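Local coordinates for pyruvate kinase (Cryptosporidium parvum, PDB 4DRS), which probably catalyses the last step of glycolysis, transferring a phosphoryl group from phosphoenolpyruvate to ADP to give pyruvate and ATP, at residues Thr165-Asp170 with Asn202-Lys207; Phe502-His507 with Met520-Cys525. All coordinates share one frame; numbering follows the deposited sequence.

Contact 1 (Thr165-Asp170 with Asn202-Lys207); sequences TVLIAD and NLPGCK
A single antiparallel bridge in the B domain, the small β-rich lid of pyruvate kinases, pairs Leu167 of strand 165-168 with Asn202. Their backbones exchange two hydrogen bonds: Leu167 N donates to Asn202 O at 2.8 Å, almost straight at 171°, while Asn202 N reaches Leu167 O at 2.6 Å along a more bent path. Asn202 O also receives a weaker CA-H contact from Val166. The Leu167 and Asn202 side chains leave the sheet on the same face, with their CB atoms 3.9 Å apart.

Beyond this bridge the partner strand gives way to Leu203 and a type II turn, Leu203 to Cys206, closed by Cys206 N on Leu203 O. Within this chain, strand 201-202 is a short outermost strand of the mixed B-domain sheet; on the other side of strand 165-168 runs strand 173-180, whose Thr175 is hydrogen-bonded to the Val166 backbone. Leu203 and Val166 run alongside each other in the same direction, and the CD2 methyl of the leucine meets Val166 CG1 at 3.8 Å. The proline ring lies against both Leu167 and Thr165. Pro204 CG touches the Leu167 CD1 methyl at 3.8 Å, and Pro204 CD comes to 3.2 Å from Thr165 O. Thr165 places OG1 between its own N and carbonyl carbon (chi1 57°), which turns the hydroxyl oxygen toward the ring at 3.8 Å from Pro204 CG, the two side chains crossing at about a right angle. Met299 of helix 297-300 packs against Leu167 and Asn202.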
ATOM      1  N   THR A 165     -48.377  21.692  10.462  1.00 72.34           N
ATOM      2  CA  THR A 165     -47.610  22.220  11.588  1.00 75.22           C
ATOM      3  C   THR A 165     -46.738  23.404  11.164  1.00 72.51           C
ATOM      4  O   THR A 165     -46.061  23.352  10.134  1.00 70.27           O
ATOM      5  CB  THR A 165     -46.744  21.133  12.264  1.00 77.91           C
ATOM      6  OG1 THR A 165     -45.858  20.549  11.300  1.00 78.81           O
ATOM      7  CG2 THR A 165     -47.624  20.039  12.872  1.00 80.00           C
ATOM      8  N   VAL A 166     -46.777  24.473  11.955  1.00 72.28           N
ATOM      9  CA  VAL A 166     -45.971  25.662  11.701  1.00 71.64           C
ATOM     10  C   VAL A 166     -44.978  25.832  12.846  1.00 73.78           C
ATOM     11  O   VAL A 166     -45.373  25.901  14.013  1.00 75.91           O
ATOM     12  CB  VAL A 166     -46.843  26.932  11.557  1.00 70.87           C
ATOM     13  CG1 VAL A 166     -45.989  28.134  11.180  1.00 70.16           C
ATOM     14  CG2 VAL A 166     -47.941  26.723  10.523  1.00 70.23           C
ATOM     15  N   LEU A 167     -43.690  25.882  12.507  1.00 74.88           N
ATOM     16  CA  LEU A 167     -42.626  26.013  13.504  1.00 77.18           C
ATOM     17  C   LEU A 167     -42.024  27.411  13.513  1.00 77.21           C
ATOM     18  O   LEU A 167     -41.729  27.974  12.462  1.00 74.71           O
ATOM     19  CB  LEU A 167     -41.526  24.968  13.278  1.00 78.48           C
ATOM     20  CG  LEU A 167     -41.894  23.484  13.400  1.00 81.35           C
ATOM     21  CD1 LEU A 167     -40.694  22.613  13.062  1.00 83.54           C
ATOM     22  CD2 LEU A 167     -42.430  23.136  14.784  1.00 82.39           C
ATOM     23  N   ILE A 168     -41.843  27.963  14.709  1.00 81.24           N
ATOM     24  CA  ILE A 168     -41.275  29.299  14.864  1.00 83.43           C
ATOM     25  C   ILE A 168     -40.015  29.247  15.730  1.00 88.28           C
ATOM     26  O   ILE A 168     -39.961  28.503  16.713  1.00 91.16           O
ATOM     27  CB  ILE A 168     -42.316  30.301  15.420  1.00 82.10           C
ATOM     28  CG1 ILE A 168     -43.527  30.366  14.480  1.00 80.05           C
ATOM     29  CG2 ILE A 168     -41.703  31.686  15.596  1.00 81.77           C
ATOM     30  CD1 ILE A 168     -44.710  31.156  15.000  1.00 81.29           C
ATOM     31  N   ALA A 169     -39.009  30.035  15.340  1.00 91.17           N
ATOM     32  CA  ALA A 169     -37.704  30.114  16.013  1.00 95.29           C
ATOM     33  C   ALA A 169     -36.953  28.776  16.045  1.00 99.42           C
ATOM     34  O   ALA A 169     -36.339  28.417  17.055  1.00100.25           O
ATOM     35  CB  ALA A 169     -37.841  30.710  17.412  1.00 95.71           C
ATOM     36  N   ASP A 170     -37.007  28.058  14.921  1.00102.90           N
ATOM     37  CA  ASP A 170     -36.363  26.747  14.750  1.00107.01           C
ATOM     38  C   ASP A 170     -36.749  25.736  15.835  1.00109.75           C
ATOM     39  O   ASP A 170     -35.896  25.252  16.585  1.00112.99           O
ATOM     40  CB  ASP A 170     -34.837  26.886  14.638  1.00110.27           C
ATOM     41  CG  ASP A 170     -34.402  27.559  13.348  1.00110.60           C
ATOM     42  OD1 ASP A 170     -34.742  27.052  12.256  1.00109.91           O
ATOM     43  OD2 ASP A 170     -33.702  28.592  13.429  1.00111.13           O
ATOM     44  N   ASN A 202     -40.888  27.928  10.005  1.00 74.33           N
ATOM     45  CA  ASN A 202     -40.739  26.722   9.195  1.00 74.65           C
ATOM     46  C   ASN A 202     -42.073  26.051   8.907  1.00 74.24           C
ATOM     47  O   ASN A 202     -42.965  26.029   9.760  1.00 74.24           O
ATOM     48  CB  ASN A 202     -39.816  25.727   9.893  1.00 77.93           C
ATOM     49  CG  ASN A 202     -38.437  26.296  10.168  1.00 80.82           C
ATOM     50  OD1 ASN A 202     -37.636  26.487   9.252  1.00 80.90           O
ATOM     51  ND2 ASN A 202     -38.150  26.562  11.442  1.00 81.28           N
ATOM     52  N   LEU A 203     -42.193  25.497   7.702  1.00 72.86           N
ATOM     53  CA  LEU A 203     -43.395  24.777   7.290  1.00 72.09           C
ATOM     54  C   LEU A 203     -43.043  23.356   6.831  1.00 75.30           C
ATOM     55  O   LEU A 203     -42.883  23.111   5.629  1.00 74.53           O
ATOM     56  CB  LEU A 203     -44.136  25.542   6.183  1.00 69.07           C
ATOM     57  CG  LEU A 203     -44.466  27.025   6.387  1.00 66.71           C
ATOM     58  CD1 LEU A 203     -45.059  27.607   5.115  1.00 65.75           C
ATOM     59  CD2 LEU A 203     -45.403  27.246   7.567  1.00 66.39           C
ATOM     60  N   PRO A 204     -42.918  22.413   7.793  1.00 77.66           N
ATOM     61  CA  PRO A 204     -42.569  21.018   7.502  1.00 80.37           C
ATOM     62  C   PRO A 204     -43.552  20.352   6.542  1.00 80.23           C
ATOM     63  O   PRO A 204     -44.768  20.468   6.719  1.00 80.02           O
ATOM     64  CB  PRO A 204     -42.634  20.343   8.877  1.00 82.28           C
ATOM     65  CG  PRO A 204     -42.413  21.444   9.852  1.00 81.23           C
ATOM     66  CD  PRO A 204     -43.087  22.636   9.242  1.00 77.95           C
ATOM     67  N   GLY A 205     -43.016  19.673   5.531  1.00 80.71           N
ATOM     68  CA  GLY A 205     -43.829  18.986   4.528  1.00 80.81           C
ATOM     69  C   GLY A 205     -44.589  19.902   3.579  1.00 79.49           C
ATOM     70  O   GLY A 205     -45.422  19.437   2.798  1.00 80.46           O
ATOM     71  N   CYS A 206     -44.304  21.201   3.645  1.00 76.02           N
ATOM     72  CA  CYS A 206     -44.966  22.183   2.792  1.00 73.20           C
ATOM     73  C   CYS A 206     -43.967  22.857   1.855  1.00 72.29           C
ATOM     74  O   CYS A 206     -42.838  23.160   2.246  1.00 72.19           O
ATOM     75  CB  CYS A 206     -45.696  23.235   3.635  1.00 71.84           C
ATOM     76  SG  CYS A 206     -46.981  22.587   4.736  1.00 72.43           S
ATOM     77  N   LYS A 207     -44.391  23.073   0.613  1.00 79.34           N
ATOM     78  CA  LYS A 207     -43.581  23.783  -0.370  1.00 77.64           C
ATOM     79  C   LYS A 207     -43.674  25.285  -0.117  1.00 75.30           C
ATOM     80  O   LYS A 207     -44.769  25.853  -0.081  1.00 75.64           O
ATOM     81  CB  LYS A 207     -44.029  23.430  -1.800  1.00 80.26           C
ATOM     82  CG  LYS A 207     -43.281  24.139  -2.930  1.00 81.63           C
ATOM     83  CD  LYS A 207     -41.809  23.739  -3.010  1.00 82.48           C
ATOM     84  CE  LYS A 207     -41.150  24.233  -4.294  1.00 82.59           C
ATOM     85  NZ  LYS A 207     -41.008  25.719  -4.354  1.00 82.10           N
TER

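Contact 2 (Phe502-His507 with Met520-Cys525); sequences FAIAVH and MKIVRC
Met520, near the start of strand 519-524, lays its CG across two branched side chains of strand 502-506, 3.7 Å from Ile504 CG2 and 3.8 Å from Val506 CG2. With CG anti to the backbone N (chi1 -166°), the chain then bends so that its sulfur also passes near the isoleucine methyl. Lys521 lies on the other face. Its N and O bond to Ala505 O and Ala505 N, the latter at 2.7 Å, and its CG rests on Ala505 CB. Two kinks near the end of the lysine chain fold it back, bringing NZ to the edge of the His507 ring, 3.4 Å from NE2. Ile522 returns to the methionine's face, extending beside Ile504 in the same direction; its CG1 meets Ile504 CD1 at 3.5 Å. Val523 exchanges both backbone bonds with Ala503, and its O lies at the edge of the Phe502 ring, in plane, 3.7 Å from CD1. Arg524 ends the strand with its guanidinium slanted at 57° to that ring, whose rim makes a van der Waals contact over one guanidinium face, Phe502 CZ lying 3.4 Å from Arg524 NH2.

Strand 519-524 is the outermost strand within this chain and the one antiparallel member of an otherwise parallel C-domain sheet. Helix 408-422 packs on the Ile504, Val506 and Met520 face, and helix 480-493 on the alanine face through Leu488 and Ile484. Met520 and Lys521 pair with a strand of the second subunit, continuing the sheet across the interface. Four backbone bonds thus hold the strands in register, with apolar side chains gathered on the Ile504 face and the lysine on the alanine face.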
ATOM      1  N   PHE A 502      15.075  25.610   1.897  1.00 49.69           N
ATOM      2  CA  PHE A 502      14.573  25.551   0.531  1.00 46.82           C
ATOM      3  C   PHE A 502      13.147  26.077   0.422  1.00 45.31           C
ATOM      4  O   PHE A 502      12.350  25.960   1.358  1.00 44.29           O
ATOM      5  CB  PHE A 502      14.638  24.125  -0.020  1.00 45.65           C
ATOM      6  CG  PHE A 502      16.037  23.623  -0.256  1.00 45.99           C
ATOM      7  CD1 PHE A 502      16.846  24.201  -1.233  1.00 45.68           C
ATOM      8  CD2 PHE A 502      16.541  22.561   0.488  1.00 45.70           C
ATOM      9  CE1 PHE A 502      18.135  23.736  -1.450  1.00 46.22           C
ATOM     10  CE2 PHE A 502      17.828  22.091   0.271  1.00 46.71           C
ATOM     11  CZ  PHE A 502      18.626  22.678  -0.699  1.00 46.78           C
ATOM     12  N   ALA A 503      12.852  26.667  -0.732  1.00 43.75           N
ATOM     13  CA  ALA A 503      11.497  27.031  -1.110  1.00 42.16           C
ATOM     14  C   ALA A 503      11.268  26.615  -2.555  1.00 41.40           C
ATOM     15  O   ALA A 503      12.187  26.658  -3.377  1.00 41.87           O
ATOM     16  CB  ALA A 503      11.270  28.525  -0.941  1.00 42.02           C
ATOM     17  N   ILE A 504      10.043  26.197  -2.854  1.00 40.42           N
ATOM     18  CA  ILE A 504       9.650  25.916  -4.225  1.00 40.33           C
ATOM     19  C   ILE A 504       9.027  27.178  -4.803  1.00 40.75           C
ATOM     20  O   ILE A 504       8.096  27.737  -4.224  1.00 40.93           O
ATOM     21  CB  ILE A 504       8.640  24.746  -4.317  1.00 39.18           C
ATOM     22  CG1 ILE A 504       9.122  23.522  -3.527  1.00 39.48           C
ATOM     23  CG2 ILE A 504       8.331  24.402  -5.770  1.00 39.01           C
ATOM     24  CD1 ILE A 504      10.431  22.916  -3.987  1.00 40.05           C
ATOM     25  N   ALA A 505       9.553  27.623  -5.937  1.00 41.88           N
ATOM     26  CA  ALA A 505       8.979  28.754  -6.653  1.00 42.91           C
ATOM     27  C   ALA A 505       8.217  28.266  -7.877  1.00 42.88           C
ATOM     28  O   ALA A 505       8.744  27.499  -8.680  1.00 43.40           O
ATOM     29  CB  ALA A 505      10.066  29.741  -7.050  1.00 44.65           C
ATOM     30  N   VAL A 506       6.971  28.709  -8.002  1.00 43.89           N
ATOM     31  CA  VAL A 506       6.120  28.369  -9.142  1.00 45.83           C
ATOM     32  C   VAL A 506       5.607  29.640  -9.810  1.00 48.33           C
ATOM     33  O   VAL A 506       5.162  30.562  -9.127  1.00 48.61           O
ATOM     34  CB  VAL A 506       4.924  27.493  -8.702  1.00 44.39           C
ATOM     35  CG1 VAL A 506       3.887  27.364  -9.811  1.00 43.72           C
ATOM     36  CG2 VAL A 506       5.406  26.122  -8.264  1.00 44.01           C
ATOM     37  N   HIS A 507       5.687  29.695 -11.138  1.00 53.74           N
ATOM     38  CA  HIS A 507       5.066  30.780 -11.906  1.00 59.90           C
ATOM     39  C   HIS A 507       4.740  30.392 -13.319  1.00 64.57           C
ATOM     40  O   HIS A 507       4.386  29.238 -13.571  1.00 66.19           O
ATOM     41  CB  HIS A 507       5.884  32.076 -11.849  1.00 63.60           C
ATOM     42  CG  HIS A 507       7.296  31.953 -12.376  1.00 67.12           C
ATOM     43  ND1 HIS A 507       7.585  32.004 -13.690  1.00 70.60           N
ATOM     44  CD2 HIS A 507       8.517  31.822 -11.709  1.00 69.03           C
ATOM     45  CE1 HIS A 507       8.918  31.891 -13.862  1.00 71.09           C
ATOM     46  NE2 HIS A 507       9.487  31.781 -12.647  1.00 70.31           N
ATOM     47  N   MET A 520       8.380  25.548 -12.698  1.00 55.23           N
ATOM     48  CA  MET A 520       8.695  25.257 -11.302  1.00 53.14           C
ATOM     49  C   MET A 520      10.209  25.267 -11.083  1.00 51.83           C
ATOM     50  O   MET A 520      10.956  24.694 -11.875  1.00 51.81           O
ATOM     51  CB  MET A 520       8.124  23.893 -10.912  1.00 52.96           C
ATOM     52  CG  MET A 520       8.082  23.630  -9.419  1.00 54.12           C
ATOM     53  SD  MET A 520       8.436  21.912  -8.999  1.00 58.08           S
ATOM     54  CE  MET A 520      10.222  21.938  -8.967  1.00 55.69           C
ATOM     55  N   LYS A 521      10.653  25.926 -10.017  1.00 50.07           N
ATOM     56  CA  LYS A 521      12.056  25.857  -9.604  1.00 51.63           C
ATOM     57  C   LYS A 521      12.214  25.730  -8.093  1.00 50.14           C
ATOM     58  O   LYS A 521      11.293  26.041  -7.333  1.00 49.25           O
ATOM     59  CB  LYS A 521      12.886  27.033 -10.153  1.00 53.97           C
ATOM     60  CG  LYS A 521      12.436  28.421  -9.719  1.00 56.36           C
ATOM     61  CD  LYS A 521      13.544  29.453  -9.908  1.00 59.65           C
ATOM     62  CE  LYS A 521      13.718  29.875 -11.361  1.00 63.35           C
ATOM     63  NZ  LYS A 521      12.574  30.692 -11.865  1.00 65.65           N
ATOM     64  N   ILE A 522      13.377  25.254  -7.666  1.00 49.79           N
ATOM     65  CA  ILE A 522      13.693  25.173  -6.247  1.00 49.77           C
ATOM     66  C   ILE A 522      14.824  26.143  -5.930  1.00 51.55           C
ATOM     67  O   ILE A 522      15.921  26.026  -6.474  1.00 53.36           O
ATOM     68  CB  ILE A 522      14.073  23.740  -5.812  1.00 48.29           C
ATOM     69  CG1 ILE A 522      13.055  22.730  -6.357  1.00 46.80           C
ATOM     70  CG2 ILE A 522      14.182  23.658  -4.293  1.00 47.54           C
ATOM     71  CD1 ILE A 522      13.287  21.299  -5.923  1.00 46.26           C
ATOM     72  N   VAL A 523      14.538  27.104  -5.057  1.00 52.86           N
ATOM     73  CA  VAL A 523      15.512  28.125  -4.668  1.00 55.35           C
ATOM     74  C   VAL A 523      15.910  27.982  -3.199  1.00 57.48           C
ATOM     75  O   VAL A 523      15.207  27.335  -2.415  1.00 57.69           O
ATOM     76  CB  VAL A 523      14.986  29.558  -4.934  1.00 55.55           C
ATOM     77  CG1 VAL A 523      14.878  29.820  -6.429  1.00 55.61           C
ATOM     78  CG2 VAL A 523      13.643  29.791  -4.250  1.00 55.16           C
ATOM     79  N   ARG A 524      17.039  28.585  -2.834  1.00 60.34           N
ATOM     80  CA  ARG A 524      17.494  28.598  -1.449  1.00 63.09           C
ATOM     81  C   ARG A 524      17.351  30.001  -0.864  1.00 64.65           C
ATOM     82  O   ARG A 524      17.711  30.994  -1.506  1.00 65.67           O
ATOM     83  CB  ARG A 524      18.944  28.114  -1.351  1.00 65.30           C
ATOM     84  CG  ARG A 524      19.396  27.772   0.061  1.00 66.72           C
ATOM     85  CD  ARG A 524      20.894  27.524   0.116  1.00 69.08           C
ATOM     86  NE  ARG A 524      21.248  26.209  -0.415  1.00 69.61           N
ATOM     87  CZ  ARG A 524      21.407  25.116   0.329  1.00 69.31           C
ATOM     88  NH1 ARG A 524      21.250  25.169   1.647  1.00 69.57           N
ATOM     89  NH2 ARG A 524      21.726  23.966  -0.250  1.00 67.77           N
ATOM     90  N   CYS A 525      16.811  30.074   0.351  1.00 65.31           N
ATOM     91  CA  CYS A 525      16.602  31.344   1.039  1.00 66.70           C
ATOM     92  C   CYS A 525      17.925  31.990   1.457  1.00 68.94           C
ATOM     93  O   CYS A 525      18.675  31.408   2.246  1.00 69.21           O
ATOM     94  CB  CYS A 525      15.704  31.145   2.258  1.00 65.58           C
ATOM     95  SG  CYS A 525      15.534  32.619   3.285  1.00 67.81           S
TER

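How the contacts relate
Contacts 1 and 2 lie on opposite sides of the chain's centre, 56 Å apart between centres and about 44 Å between nearest atoms, so neither touches the other. The 165-170/202-207 pair belongs to the lid domain inserted in the barrel portion of the chain, the 502-507/520-525 pair to the C-terminal α/β domain. Only contact 1 comes near the nucleotide site: the Asp170 side chain is about 7 Å from that of Arg116 and about 10 Å from that of His79, both seen to bind ADP, although no ADP is bound to this chain. Contact 2 instead lies at a subunit interface, whereas no other chain of the assembly touches contact 1.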